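Pyocin S8 (Pseudomonas aeruginosa, PDB 6W0V) probably kills rival bacteria by cutting DNA with its H-N-H endonuclease domain, the part in this chain, which binds a cognate immunity protein. Local coordinates at residues 29-37 with 51-62; 1-11 with 107-115. The protein carries 1 engineered substitution. One frame throughout, in Å; residues are numbered along the deposited sequence.

Contact 1 (29-37 with 51-62)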
# COMPACT_ATOMS: atom_id res chain seq x y z
N ILE A 29 -2.61 -16.05 0.98
CA ILE A 29 -1.18 -15.67 0.99
C ILE A 29 -0.49 -16.59 0.01
O ILE A 29 -0.67 -17.80 0.06
CB ILE A 29 -0.61 -15.80 2.41
CG1 ILE A 29 -1.44 -15.02 3.42
CG2 ILE A 29 0.86 -15.41 2.43
CD1 ILE A 29 -2.02 -13.71 2.88
N PRO A 30 0.29 -16.05 -0.94
CA PRO A 30 1.00 -16.89 -1.89
C PRO A 30 1.93 -17.83 -1.12
O PRO A 30 2.57 -17.41 -0.17
CB PRO A 30 1.80 -15.90 -2.74
CG PRO A 30 1.04 -14.61 -2.58
CD PRO A 30 0.52 -14.62 -1.16
N SER A 31 1.97 -19.08 -1.55
CA SER A 31 2.80 -20.13 -0.91
C SER A 31 4.26 -19.65 -0.81
O SER A 31 4.88 -19.91 0.22
CB SER A 31 2.67 -21.43 -1.63
OG SER A 31 2.98 -21.29 -3.00
N GLN A 32 4.78 -18.95 -1.82
CA GLN A 32 6.20 -18.52 -1.81
C GLN A 32 6.39 -17.45 -0.74
O GLN A 32 7.52 -17.29 -0.26
CB GLN A 32 6.65 -18.02 -3.18
CG GLN A 32 5.99 -16.72 -3.62
CD GLN A 32 4.75 -16.94 -4.44
OE1 GLN A 32 3.94 -17.83 -4.16
NE2 GLN A 32 4.59 -16.13 -5.47
N ILE A 33 5.33 -16.72 -0.40
CA ILE A 33 5.36 -15.71 0.70
C ILE A 33 5.26 -16.47 2.02
O ILE A 33 6.07 -16.20 2.91
CB ILE A 33 4.25 -14.66 0.52
CG1 ILE A 33 4.45 -13.89 -0.79
CG2 ILE A 33 4.19 -13.72 1.71
CD1 ILE A 33 5.84 -13.31 -0.92
N ALA A 34 4.33 -17.41 2.12
CA ALA A 34 4.26 -18.32 3.29
C ALA A 34 5.66 -18.87 3.53
O ALA A 34 6.11 -18.88 4.67
CB ALA A 34 3.24 -19.40 3.07
N ASP A 35 6.36 -19.26 2.46
CA ASP A 35 7.72 -19.85 2.56
C ASP A 35 8.66 -18.92 3.31
O ASP A 35 9.58 -19.43 3.95
CB ASP A 35 8.28 -20.17 1.18
CG ASP A 35 7.57 -21.33 0.50
OD1 ASP A 35 6.90 -22.10 1.20
OD2 ASP A 35 7.71 -21.44 -0.72
N GLN A 36 8.46 -17.61 3.21
CA GLN A 36 9.39 -16.60 3.78
C GLN A 36 8.99 -16.27 5.22
O GLN A 36 9.73 -15.52 5.87
CB GLN A 36 9.36 -15.32 2.95
CG GLN A 36 9.79 -15.54 1.51
CD GLN A 36 11.11 -16.27 1.45
OE1 GLN A 36 12.00 -16.04 2.25
NE2 GLN A 36 11.22 -17.19 0.51
N LEU A 37 7.86 -16.79 5.69
CA LEU A 37 7.32 -16.38 7.00
C LEU A 37 7.20 -17.60 7.89
O LEU A 37 7.53 -17.48 9.07
CB LEU A 37 5.96 -15.72 6.80
CG LEU A 37 5.99 -14.50 5.89
CD1 LEU A 37 4.57 -14.10 5.53
CD2 LEU A 37 6.74 -13.35 6.55
N GLN A 51 7.32 -8.10 7.41
CA GLN A 51 8.10 -9.16 6.75
C GLN A 51 7.27 -9.70 5.59
O GLN A 51 7.84 -10.08 4.59
CB GLN A 51 8.46 -10.23 7.76
CG GLN A 51 9.42 -9.70 8.81
CD GLN A 51 10.04 -10.82 9.58
OE1 GLN A 51 10.34 -11.87 9.02
NE2 GLN A 51 10.19 -10.61 10.88
N PHE A 52 5.96 -9.72 5.77
CA PHE A 52 5.01 -10.16 4.73
C PHE A 52 5.23 -9.30 3.49
O PHE A 52 5.52 -9.80 2.40
CB PHE A 52 3.61 -10.04 5.31
CG PHE A 52 2.52 -10.40 4.36
CD1 PHE A 52 2.11 -9.51 3.38
CD2 PHE A 52 1.89 -11.63 4.46
CE1 PHE A 52 1.08 -9.85 2.52
CE2 PHE A 52 0.86 -11.96 3.61
CZ PHE A 52 0.46 -11.07 2.64
N TRP A 53 5.10 -8.00 3.68
CA TRP A 53 5.18 -7.09 2.51
C TRP A 53 6.60 -7.04 1.99
O TRP A 53 6.75 -6.92 0.78
CB TRP A 53 4.64 -5.72 2.86
CG TRP A 53 3.16 -5.79 3.02
CD1 TRP A 53 2.45 -5.54 4.15
CD2 TRP A 53 2.22 -6.21 2.03
NE1 TRP A 53 1.12 -5.73 3.91
CE2 TRP A 53 0.94 -6.14 2.62
CE3 TRP A 53 2.31 -6.60 0.69
CZ2 TRP A 53 -0.22 -6.43 1.92
CZ3 TRP A 53 1.16 -6.90 0.01
CH2 TRP A 53 -0.09 -6.83 0.62
N VAL A 54 7.59 -7.14 2.86
CA VAL A 54 9.00 -7.22 2.40
C VAL A 54 9.14 -8.45 1.51
O VAL A 54 9.76 -8.36 0.47
CB VAL A 54 9.98 -7.25 3.58
CG1 VAL A 54 11.36 -7.71 3.16
CG2 VAL A 54 10.03 -5.90 4.25
N ALA A 55 8.57 -9.57 1.92
CA ALA A 55 8.66 -10.82 1.15
C ALA A 55 7.97 -10.61 -0.19
O ALA A 55 8.50 -11.07 -1.20
CB ALA A 55 8.06 -11.94 1.94
N VAL A 56 6.82 -9.94 -0.19
CA VAL A 56 6.07 -9.68 -1.44
C VAL A 56 6.98 -8.84 -2.34
O VAL A 56 7.15 -9.21 -3.51
CB VAL A 56 4.73 -8.98 -1.17
CG1 VAL A 56 4.09 -8.52 -2.46
CG2 VAL A 56 3.79 -9.87 -0.39
N ALA A 57 7.55 -7.77 -1.79
CA ALA A 57 8.41 -6.86 -2.58
C ALA A 57 9.61 -7.63 -3.09
O ALA A 57 10.14 -7.28 -4.13
CB ALA A 57 8.84 -5.69 -1.76
N ASN A 58 10.04 -8.66 -2.37
CA ASN A 58 11.24 -9.45 -2.70
C ASN A 58 10.90 -10.58 -3.66
O ASN A 58 11.82 -11.34 -4.01
CB ASN A 58 11.89 -10.02 -1.45
CG ASN A 58 13.32 -10.42 -1.70
OD1 ASN A 58 13.80 -11.41 -1.16
ND2 ASN A 58 14.01 -9.66 -2.53
N ASP A 59 9.63 -10.71 -4.04
CA ASP A 59 9.16 -11.75 -4.98
C ASP A 59 8.93 -11.08 -6.32
O ASP A 59 7.93 -10.38 -6.50
CB ASP A 59 7.90 -12.46 -4.51
CG ASP A 59 7.60 -13.65 -5.39
OD1 ASP A 59 7.33 -13.45 -6.59
OD2 ASP A 59 7.74 -14.76 -4.91
N PRO A 60 9.83 -11.26 -7.30
CA PRO A 60 9.69 -10.59 -8.59
C PRO A 60 8.30 -10.74 -9.21
O PRO A 60 7.77 -9.77 -9.73
CB PRO A 60 10.74 -11.29 -9.45
CG PRO A 60 11.82 -11.68 -8.46
CD PRO A 60 11.06 -12.06 -7.21
N GLU A 61 7.74 -11.95 -9.15
CA GLU A 61 6.47 -12.31 -9.84
C GLU A 61 5.26 -11.72 -9.10
O GLU A 61 4.19 -11.63 -9.71
CB GLU A 61 6.37 -13.83 -9.99
CG GLU A 61 7.33 -14.36 -11.03
CD GLU A 61 7.30 -13.58 -12.33
OE1 GLU A 61 8.39 -13.24 -12.85
OE2 GLU A 61 6.19 -13.29 -12.82
N LEU A 62 5.41 -11.34 -7.83
CA LEU A 62 4.32 -10.63 -7.12
C LEU A 62 4.55 -9.13 -7.21
O LEU A 62 3.57 -8.41 -7.45
CB LEU A 62 4.28 -11.08 -5.66
CG LEU A 62 3.92 -12.54 -5.46
CD1 LEU A 62 4.08 -12.91 -4.00
CD2 LEU A 62 2.50 -12.82 -5.93
O HOH W 1 10.59 -12.88 6.57
O HOH W 2 14.35 -14.31 0.38
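Ile33 of helix 31-37 lodges as a knob in a hole lined by Phe52, Ala55, Val56 and Leu62, joining that helix to helices 45-57 and 60-63 of the colicin/pyocin DNase domain. The axes of the short segments 31-37 and 51-57 approach to 9.2 Å and cross steeply at 128°.

From CB, which points toward segment 51-62, the Ile33 side chain divides. Its CG2 branch rests over one face of the Phe52 ring, 4.1 Å above the plane and displaced toward the rim. The other branch leaves with CG1 anti to the carbonyl carbon (chi1 -62°) and meets Leu62 head-on; at 3.4 Å, CG1 and Leu62 CD1 are packed more tightly than usual. At the tip, CD1 lies 3.5 Å from Ala55 O and also touches Ala55 CB and Val56 CG2. Ile29 approaches Phe52 at its edge, CD1 lying 3.4 Å from Phe52 CE2, while Leu37 CD1 adds an oblique contact at Phe52 CD2.

The polar flank is partly water-mediated: water 1 bridges Gln36 O to Gln51 OE1, and Gln51 NE2 binds Asp47. Asp59 N-caps the helix beginning at Pro60, its OD1 receiving weak bonds from Glu61 N and Leu62 N. The Gln32 side chain crosses that of Asp59 at about a right angle, amide and carboxylate planes 50° apart; Gln32 CG lies 2.9 Å from Asp59 OD2, to which NE2 makes a weak 3.5 Å hydrogen bond.

Contact 2 (1-11 with 107-115); sequences DEPGVATGNGQ and AVYDIDNLR
Thr7 and Asp110 form a single parallel beta bridge, made by two backbone bonds that both grip Thr7. Thr7 N donates to Tyr109 O (3.0 Å), and Ile111 N gives a short, nearly linear bond of 2.6 Å to Thr7 O. The side chains repeat the pairing: Thr7 OG1 donates to Asp110 OD2 at 2.6 Å, reaching the oxygen from above the carboxylate plane.

Two more side chains bind the backbone of 1-11. Tyr109 sends its hydroxyl to Glu2 O, 2.5 Å from OH and close to the ring plane, while water 3 links the same hydroxyl to Asp1 OD1, which also accepts from Trp45 N. Asp112 receives Asn9 N on the syn side of OD2 (3.1 Å) but tilted out of the carboxylate plane, and a weak bond joins Gly10 N to its OD1. Waters 4 and 5 also donate to OD1, and would probably help stabilise the negative charge of the carboxylate.

Van der Waals packing adds to these bonds. Gly4 CA approaches Tyr109 CD2 to 3.6 Å, a spot with no room for a side chain. Next to the bridge, Ala6 CB meets Ile111 CD1 at 3.9 Å.

The segment 107-115 leads into the second strand of the beta-beta-alpha finger of H-N-H nucleases, and Val108 O binds His98 NE2 on the first. Ala6 and Leu114 both pack on Phe48 of helix 45-57, while Gly4 pairs with Phe42 of strand 41-42.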
# COMPACT_ATOMS: atom_id res chain seq x y z
N ASP A 1 -1.60 -8.27 21.01
CA ASP A 1 -0.52 -8.23 19.96
C ASP A 1 0.80 -8.71 20.58
O ASP A 1 1.55 -7.87 21.12
CB ASP A 1 -0.38 -6.83 19.36
CG ASP A 1 0.72 -6.73 18.31
OD1 ASP A 1 0.95 -7.73 17.61
OD2 ASP A 1 1.35 -5.66 18.22
N GLU A 2 1.07 -10.01 20.47
CA GLU A 2 2.21 -10.68 21.14
C GLU A 2 3.05 -11.40 20.10
O GLU A 2 2.59 -11.64 18.98
CB GLU A 2 1.70 -11.68 22.18
CG GLU A 2 1.17 -12.96 21.55
CD GLU A 2 0.22 -13.76 22.42
OE1 GLU A 2 -0.57 -14.55 21.86
OE2 GLU A 2 0.29 -13.61 23.66
N PRO A 3 4.30 -11.79 20.44
CA PRO A 3 5.12 -12.56 19.52
C PRO A 3 4.49 -13.92 19.20
O PRO A 3 3.68 -14.42 19.95
CB PRO A 3 6.45 -12.74 20.25
CG PRO A 3 6.47 -11.60 21.24
CD PRO A 3 5.02 -11.46 21.68
N GLY A 4 4.88 -14.48 18.07
CA GLY A 4 4.46 -15.83 17.69
C GLY A 4 5.28 -16.34 16.55
O GLY A 4 6.20 -15.65 16.11
N VAL A 5 4.93 -17.51 16.08
CA VAL A 5 5.66 -18.19 14.99
C VAL A 5 4.64 -18.40 13.89
O VAL A 5 3.56 -18.90 14.15
CB VAL A 5 6.25 -19.52 15.48
CG1 VAL A 5 6.89 -20.30 14.34
CG2 VAL A 5 7.24 -19.28 16.60
N ALA A 6 4.95 -17.93 12.70
CA ALA A 6 4.03 -18.09 11.59
C ALA A 6 3.98 -19.56 11.24
O ALA A 6 5.00 -20.26 11.32
CB ALA A 6 4.44 -17.27 10.41
N THR A 7 2.80 -20.00 10.89
CA THR A 7 2.55 -21.38 10.48
C THR A 7 1.73 -21.31 9.21
O THR A 7 1.07 -20.28 9.00
CB THR A 7 1.85 -22.12 11.62
OG1 THR A 7 0.61 -21.46 11.84
CG2 THR A 7 2.67 -22.14 12.89
N GLY A 8 1.78 -22.37 8.42
CA GLY A 8 0.87 -22.54 7.29
C GLY A 8 1.59 -22.29 5.98
O GLY A 8 2.75 -21.82 5.99
N ASN A 9 0.93 -22.63 4.90
CA ASN A 9 1.59 -22.80 3.59
C ASN A 9 1.08 -21.75 2.62
O ASN A 9 1.69 -21.63 1.57
CB ASN A 9 1.36 -24.20 3.04
CG ASN A 9 2.08 -25.24 3.87
OD1 ASN A 9 3.07 -24.92 4.52
ND2 ASN A 9 1.61 -26.46 3.82
N GLY A 10 0.00 -21.04 2.97
CA GLY A 10 -0.73 -20.23 1.99
C GLY A 10 -1.13 -21.08 0.80
O GLY A 10 -1.22 -22.31 0.95
N GLN A 11 -1.32 -20.46 -0.35
CA GLN A 11 -1.84 -21.15 -1.55
C GLN A 11 -0.95 -20.82 -2.73
O GLN A 11 -0.35 -19.74 -2.77
CB GLN A 11 -3.28 -20.72 -1.83
CG GLN A 11 -4.23 -21.01 -0.69
CD GLN A 11 -4.33 -22.50 -0.45
OE1 GLN A 11 -4.29 -23.29 -1.39
NE2 GLN A 11 -4.45 -22.87 0.81
N ALA A 107 -5.81 -17.77 14.71
CA ALA A 107 -4.34 -17.75 14.87
C ALA A 107 -3.82 -16.49 14.18
O ALA A 107 -4.11 -16.31 12.98
CB ALA A 107 -3.73 -19.00 14.31
N VAL A 108 -3.16 -15.62 14.94
CA VAL A 108 -2.67 -14.32 14.43
C VAL A 108 -1.68 -14.60 13.30
O VAL A 108 -1.72 -13.92 12.28
CB VAL A 108 -1.99 -13.48 15.53
CG1 VAL A 108 -1.41 -12.21 14.95
CG2 VAL A 108 -2.93 -13.18 16.69
N TYR A 109 -0.79 -15.57 13.48
CA TYR A 109 0.33 -15.77 12.54
C TYR A 109 0.14 -17.05 11.75
O TYR A 109 1.11 -17.52 11.14
CB TYR A 109 1.66 -15.81 13.28
CG TYR A 109 1.91 -14.59 14.13
CD1 TYR A 109 2.17 -13.37 13.54
CD2 TYR A 109 1.88 -14.67 15.51
CE1 TYR A 109 2.42 -12.25 14.32
CE2 TYR A 109 2.14 -13.56 16.30
CZ TYR A 109 2.41 -12.35 15.70
OH TYR A 109 2.66 -11.26 16.46
N ASP A 110 -1.08 -17.60 11.73
CA ASP A 110 -1.33 -18.73 10.82
C ASP A 110 -1.64 -18.13 9.46
O ASP A 110 -2.69 -17.50 9.27
CB ASP A 110 -2.39 -19.72 11.26
CG ASP A 110 -2.33 -20.91 10.32
OD1 ASP A 110 -2.83 -20.76 9.22
OD2 ASP A 110 -1.67 -21.94 10.66
N ILE A 111 -0.70 -18.37 8.56
CA ILE A 111 -0.74 -17.82 7.18
C ILE A 111 -2.00 -18.31 6.49
O ILE A 111 -2.57 -17.56 5.70
CB ILE A 111 0.55 -18.23 6.46
CG1 ILE A 111 1.76 -17.60 7.15
CG2 ILE A 111 0.48 -17.86 4.99
CD1 ILE A 111 3.04 -18.31 6.88
N ASP A 112 -2.47 -19.51 6.80
CA ASP A 112 -3.68 -20.06 6.14
C ASP A 112 -4.92 -19.40 6.72
O ASP A 112 -6.01 -19.58 6.14
CB ASP A 112 -3.69 -21.58 6.25
CG ASP A 112 -2.49 -22.18 5.54
OD1 ASP A 112 -2.20 -21.72 4.44
OD2 ASP A 112 -1.86 -23.07 6.10
N ASN A 113 -4.77 -18.65 7.80
CA ASN A 113 -5.88 -17.86 8.39
C ASN A 113 -5.88 -16.45 7.81
O ASN A 113 -6.68 -15.62 8.27
CB ASN A 113 -5.77 -17.80 9.91
CG ASN A 113 -7.04 -17.26 10.53
OD1 ASN A 113 -8.13 -17.54 10.05
ND2 ASN A 113 -6.90 -16.46 11.57
N LEU A 114 -5.00 -16.17 6.85
CA LEU A 114 -4.85 -14.80 6.33
C LEU A 114 -5.40 -14.73 4.92
O LEU A 114 -5.16 -15.63 4.12
CB LEU A 114 -3.39 -14.38 6.36
CG LEU A 114 -2.72 -14.55 7.71
CD1 LEU A 114 -1.27 -14.11 7.62
CD2 LEU A 114 -3.45 -13.77 8.80
N ARG A 115 -6.06 -13.62 4.65
CA ARG A 115 -6.47 -13.25 3.28
C ARG A 115 -6.03 -11.82 3.09
O ARG A 115 -6.18 -11.04 4.01
CB ARG A 115 -7.98 -13.32 3.13
CG ARG A 115 -8.55 -14.69 3.42
CD ARG A 115 -7.95 -15.68 2.48
NE ARG A 115 -8.53 -15.64 1.15
CZ ARG A 115 -8.63 -16.72 0.39
NH1 ARG A 115 -9.13 -16.64 -0.83
NH2 ARG A 115 -8.23 -17.89 0.86
O HOH W 3 0.10 -10.00 16.90
O HOH W 4 -2.25 -24.02 2.67
O HOH W 5 -3.97 -20.53 2.73

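Contact 1 is nested within the chain loop that contact 2 closes, and their centres lie 13 Å apart. They meet directly: probable hydrogen bonds run from Gln11 N to Ile29 O (2.8 Å) and from Ser31 N to Gln11 O (2.7 Å), so the end of 1-11 ties onto the start of 29-37. Close by, Asn9 O packs against Ala34 CB at 3.1 Å. Ile29 and Ile111 also touch, carrying the apolar core from one contact to the other. In H-N-H nucleases the beta-beta-alpha finger, here probably strands 95-98 and 114-117 with helix 119-122, carries the active site; contact 2 leads into it and bonds to His98, while contact 1 packs against its Val116.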